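Local coordinates for protein cellulase (Soil metagenome, PDB 5I2U) that probably hydrolyses the beta-1,4-glucosidic bonds of cellulose as a halotolerant cellulase of glycosyl hydrolase family 5, at residues 223-229 against 266-270. Residues are numbered along the deposited sequence; the frame is centred on the assembly and turned at random.
Sequences FYAATHE and EWKTY
Phe223 and Tyr270 lie face against face in an offset stack. The ring centroids are 3.9 Å apart and the planes are only 5° off parallel. The two side chains run past each other in opposite directions, and Phe223 CE1 lies 3.4 Å from Tyr270 CG, over the ring face. Phe223 CG sits between its backbone N and carbonyl carbon (chi1 72°), which sends the ring toward the helix. Trp267 meets the far end of the Phe223 ring rim to rim, with its CZ3 3.8 Å from Phe223 CE1 and the planes at 35°. Its indole NE1 is hydrogen-bonded to Ser321 OG. At the edge of the tyrosine ring, Tyr270 OH donates to the backbone O of His228 at 2.6 Å. The hydroxyl stands well above the carbonyl plane, not on a lone pair. A phenylalanine in place of Tyr270 has no hydroxyl, so the loop at His228 would probably be less firmly held to the helix. Ala225 fits against the helix backbone, its CB 3.6 Å from Trp267 N. Glu266 CB packs on Ala225, while its carboxylate turns away to a salt bridge with Arg261. Leu232 of helix 230-241 touches the side chains of both Phe223 and Tyr270, and Arg233 makes a cation-pi contact with Tyr270. The aromatic cluster joins the C-terminal end of strand 217-224 to helix 264-276, and the tyrosine hydroxyl and Ala225 fasten the loop that follows, within the (beta/alpha)8 TIM barrel of family 5.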
ATOM      1  N   PHE A 223      -8.991  -5.480   0.951  1.00 37.81           N
ATOM      2  CA  PHE A 223      -9.995  -6.462   0.537  1.00 37.69           C
ATOM      3  C   PHE A 223      -9.379  -7.523  -0.366  1.00 34.83           C
ATOM      4  O   PHE A 223      -8.428  -7.258  -1.082  1.00 34.51           O
ATOM      5  CB  PHE A 223     -11.173  -5.779  -0.173  1.00 36.35           C
ATOM      6  CG  PHE A 223     -10.843  -5.271  -1.542  1.00 37.55           C
ATOM      7  CD1 PHE A 223     -10.888  -6.119  -2.647  1.00 38.07           C
ATOM      8  CD2 PHE A 223     -10.491  -3.948  -1.736  1.00 34.88           C
ATOM      9  CE1 PHE A 223     -10.566  -5.657  -3.910  1.00 36.15           C
ATOM     10  CE2 PHE A 223     -10.171  -3.482  -2.997  1.00 34.58           C
ATOM     11  CZ  PHE A 223     -10.210  -4.332  -4.086  1.00 36.24           C
ATOM     12  N   TYR A 224      -9.992  -8.702  -0.352  1.00 35.80           N
ATOM     13  CA  TYR A 224      -9.641  -9.839  -1.191  1.00 35.33           C
ATOM     14  C   TYR A 224     -10.964 -10.317  -1.749  1.00 36.53           C
ATOM     15  O   TYR A 224     -11.832 -10.795  -1.008  1.00 42.10           O
ATOM     16  CB  TYR A 224      -8.871 -10.895  -0.408  1.00 34.03           C
ATOM     17  CG  TYR A 224      -7.451 -10.432  -0.270  1.00 36.50           C
ATOM     18  CD1 TYR A 224      -7.091  -9.525   0.731  1.00 38.30           C
ATOM     19  CD2 TYR A 224      -6.493 -10.781  -1.215  1.00 36.22           C
ATOM     20  CE1 TYR A 224      -5.794  -9.027   0.818  1.00 39.40           C
ATOM     21  CE2 TYR A 224      -5.196 -10.299  -1.126  1.00 38.41           C
ATOM     22  CZ  TYR A 224      -4.853  -9.418  -0.109  1.00 36.07           C
ATOM     23  OH  TYR A 224      -3.575  -8.939  -0.023  1.00 34.99           O
ATOM     24  N   ALA A 225     -11.127 -10.127  -3.053  1.00 33.79           N
ATOM     25  CA  ALA A 225     -12.439 -10.132  -3.694  1.00 34.55           C
ATOM     26  C   ALA A 225     -13.195 -11.464  -3.628  1.00 35.98           C
ATOM     27  O   ALA A 225     -14.433 -11.466  -3.674  1.00 34.84           O
ATOM     28  CB  ALA A 225     -12.323  -9.651  -5.133  1.00 35.50           C
ATOM     29  N   ALA A 226     -12.474 -12.579  -3.512  1.00 35.75           N
ATOM     30  CA  ALA A 226     -13.119 -13.898  -3.429  1.00 37.78           C
ATOM     31  C   ALA A 226     -13.630 -14.251  -2.018  1.00 37.44           C
ATOM     32  O   ALA A 226     -14.320 -15.252  -1.856  1.00 31.81           O
ATOM     33  CB  ALA A 226     -12.172 -14.976  -3.937  1.00 37.73           C
ATOM     34  N   THR A 227     -13.262 -13.453  -1.015  1.00 38.96           N
ATOM     35  CA  THR A 227     -13.657 -13.679   0.375  1.00 41.71           C
ATOM     36  C   THR A 227     -14.608 -12.602   0.885  1.00 47.61           C
ATOM     37  O   THR A 227     -15.679 -12.915   1.410  1.00 52.03           O
ATOM     38  CB  THR A 227     -12.418 -13.695   1.283  1.00 42.84           C
ATOM     39  OG1 THR A 227     -11.474 -14.645   0.777  1.00 44.26           O
ATOM     40  CG2 THR A 227     -12.780 -14.066   2.727  1.00 40.31           C
ATOM     41  N   HIS A 228     -14.208 -11.339   0.729  1.00 46.76           N
ATOM     42  CA  HIS A 228     -14.888 -10.231   1.368  1.00 44.70           C
ATOM     43  C   HIS A 228     -15.997  -9.721   0.458  1.00 46.31           C
ATOM     44  O   HIS A 228     -15.739  -9.170  -0.617  1.00 45.68           O
ATOM     45  CB  HIS A 228     -13.880  -9.139   1.749  1.00 45.93           C
ATOM     46  CG  HIS A 228     -12.840  -9.603   2.730  1.00 46.31           C
ATOM     47  ND1 HIS A 228     -11.485  -9.455   2.518  1.00 44.98           N
ATOM     48  CD2 HIS A 228     -12.961 -10.237   3.920  1.00 44.56           C
ATOM     49  CE1 HIS A 228     -10.817  -9.965   3.536  1.00 44.48           C
ATOM     50  NE2 HIS A 228     -11.690 -10.450   4.399  1.00 47.12           N
ATOM     51  N   GLU A 229     -17.234  -9.922   0.910  1.00 45.85           N
ATOM     52  CA  GLU A 229     -18.437  -9.593   0.145  1.00 48.36           C
ATOM     53  C   GLU A 229     -18.816  -8.102   0.263  1.00 47.56           C
ATOM     54  O   GLU A 229     -18.018  -7.289   0.754  1.00 48.14           O
ATOM     55  CB  GLU A 229     -19.578 -10.523   0.586  1.00 52.00           C
ATOM     56  CG  GLU A 229     -19.271 -11.983   0.301  1.00 51.58           C
ATOM     57  CD  GLU A 229     -20.392 -12.925   0.676  1.00 56.27           C
ATOM     58  OE1 GLU A 229     -21.291 -12.531   1.462  1.00 58.47           O
ATOM     59  OE2 GLU A 229     -20.352 -14.077   0.181  1.00 54.74           O
ATOM     60  N   GLU A 266     -15.882 -10.456  -9.104  1.00 37.73           N
ATOM     61  CA  GLU A 266     -15.804  -9.725  -7.837  1.00 39.25           C
ATOM     62  C   GLU A 266     -14.692  -8.660  -7.873  1.00 41.88           C
ATOM     63  O   GLU A 266     -14.883  -7.547  -7.380  1.00 43.79           O
ATOM     64  CB  GLU A 266     -15.589 -10.678  -6.650  1.00 40.98           C
ATOM     65  CG  GLU A 266     -16.737 -11.657  -6.391  1.00 44.51           C
ATOM     66  CD  GLU A 266     -16.664 -12.944  -7.220  1.00 48.22           C
ATOM     67  OE1 GLU A 266     -15.999 -12.971  -8.281  1.00 51.03           O
ATOM     68  OE2 GLU A 266     -17.278 -13.943  -6.806  1.00 53.43           O
ATOM     69  N   TRP A 267     -13.536  -9.007  -8.448  1.00 39.10           N
ATOM     70  CA  TRP A 267     -12.473  -8.035  -8.691  1.00 37.29           C
ATOM     71  C   TRP A 267     -12.959  -6.849  -9.526  1.00 38.23           C
ATOM     72  O   TRP A 267     -12.726  -5.692  -9.154  1.00 35.47           O
ATOM     73  CB  TRP A 267     -11.255  -8.682  -9.373  1.00 39.08           C
ATOM     74  CG  TRP A 267     -10.194  -7.692  -9.740  1.00 35.23           C
ATOM     75  CD1 TRP A 267      -9.854  -7.271 -10.998  1.00 37.93           C
ATOM     76  CD2 TRP A 267      -9.371  -6.970  -8.839  1.00 32.57           C
ATOM     77  NE1 TRP A 267      -8.840  -6.337 -10.935  1.00 36.29           N
ATOM     78  CE2 TRP A 267      -8.521  -6.138  -9.618  1.00 33.70           C
ATOM     79  CE3 TRP A 267      -9.250  -6.949  -7.443  1.00 32.01           C
ATOM     80  CZ2 TRP A 267      -7.570  -5.291  -9.046  1.00 32.87           C
ATOM     81  CZ3 TRP A 267      -8.292  -6.115  -6.868  1.00 32.02           C
ATOM     82  CH2 TRP A 267      -7.466  -5.289  -7.674  1.00 32.36           C
ATOM     83  N   LYS A 268     -13.629  -7.123 -10.644  1.00 38.02           N
ATOM     84  CA  LYS A 268     -14.203  -6.038 -11.437  1.00 40.88           C
ATOM     85  C   LYS A 268     -15.166  -5.142 -10.642  1.00 39.94           C
ATOM     86  O   LYS A 268     -15.176  -3.927 -10.848  1.00 35.69           O
ATOM     87  CB  LYS A 268     -14.905  -6.549 -12.690  1.00 42.57           C
ATOM     88  CG  LYS A 268     -15.626  -5.439 -13.447  1.00 48.17           C
ATOM     89  CD  LYS A 268     -15.750  -5.699 -14.932  1.00 52.42           C
ATOM     90  CE  LYS A 268     -16.478  -4.548 -15.615  1.00 54.13           C
ATOM     91  NZ  LYS A 268     -17.080  -4.986 -16.906  1.00 61.00           N
ATOM     92  N   THR A 269     -15.997  -5.752  -9.790  1.00 39.07           N
ATOM     93  CA  THR A 269     -16.991  -5.016  -8.994  1.00 37.21           C
ATOM     94  C   THR A 269     -16.278  -4.039  -8.056  1.00 40.08           C
ATOM     95  O   THR A 269     -16.607  -2.853  -8.011  1.00 40.86           O
ATOM     96  CB  THR A 269     -17.862  -5.971  -8.177  1.00 36.76           C
ATOM     97  OG1 THR A 269     -18.558  -6.860  -9.055  1.00 33.74           O
ATOM     98  CG2 THR A 269     -18.873  -5.202  -7.321  1.00 39.06           C
ATOM     99  N   TYR A 270     -15.269  -4.544  -7.355  1.00 39.62           N
ATOM    100  CA  TYR A 270     -14.449  -3.721  -6.454  1.00 36.25           C
ATOM    101  C   TYR A 270     -13.711  -2.608  -7.178  1.00 33.69           C
ATOM    102  O   TYR A 270     -13.770  -1.454  -6.756  1.00 33.52           O
ATOM    103  CB  TYR A 270     -13.446  -4.591  -5.684  1.00 35.96           C
ATOM    104  CG  TYR A 270     -13.940  -5.126  -4.358  1.00 34.22           C
ATOM    105  CD1 TYR A 270     -13.932  -4.318  -3.219  1.00 34.64           C
ATOM    106  CD2 TYR A 270     -14.376  -6.442  -4.224  1.00 32.46           C
ATOM    107  CE1 TYR A 270     -14.366  -4.805  -1.998  1.00 33.22           C
ATOM    108  CE2 TYR A 270     -14.802  -6.936  -3.001  1.00 31.61           C
ATOM    109  CZ  TYR A 270     -14.793  -6.108  -1.895  1.00 30.98           C
ATOM    110  OH  TYR A 270     -15.215  -6.581  -0.682  1.00 37.36           O
TER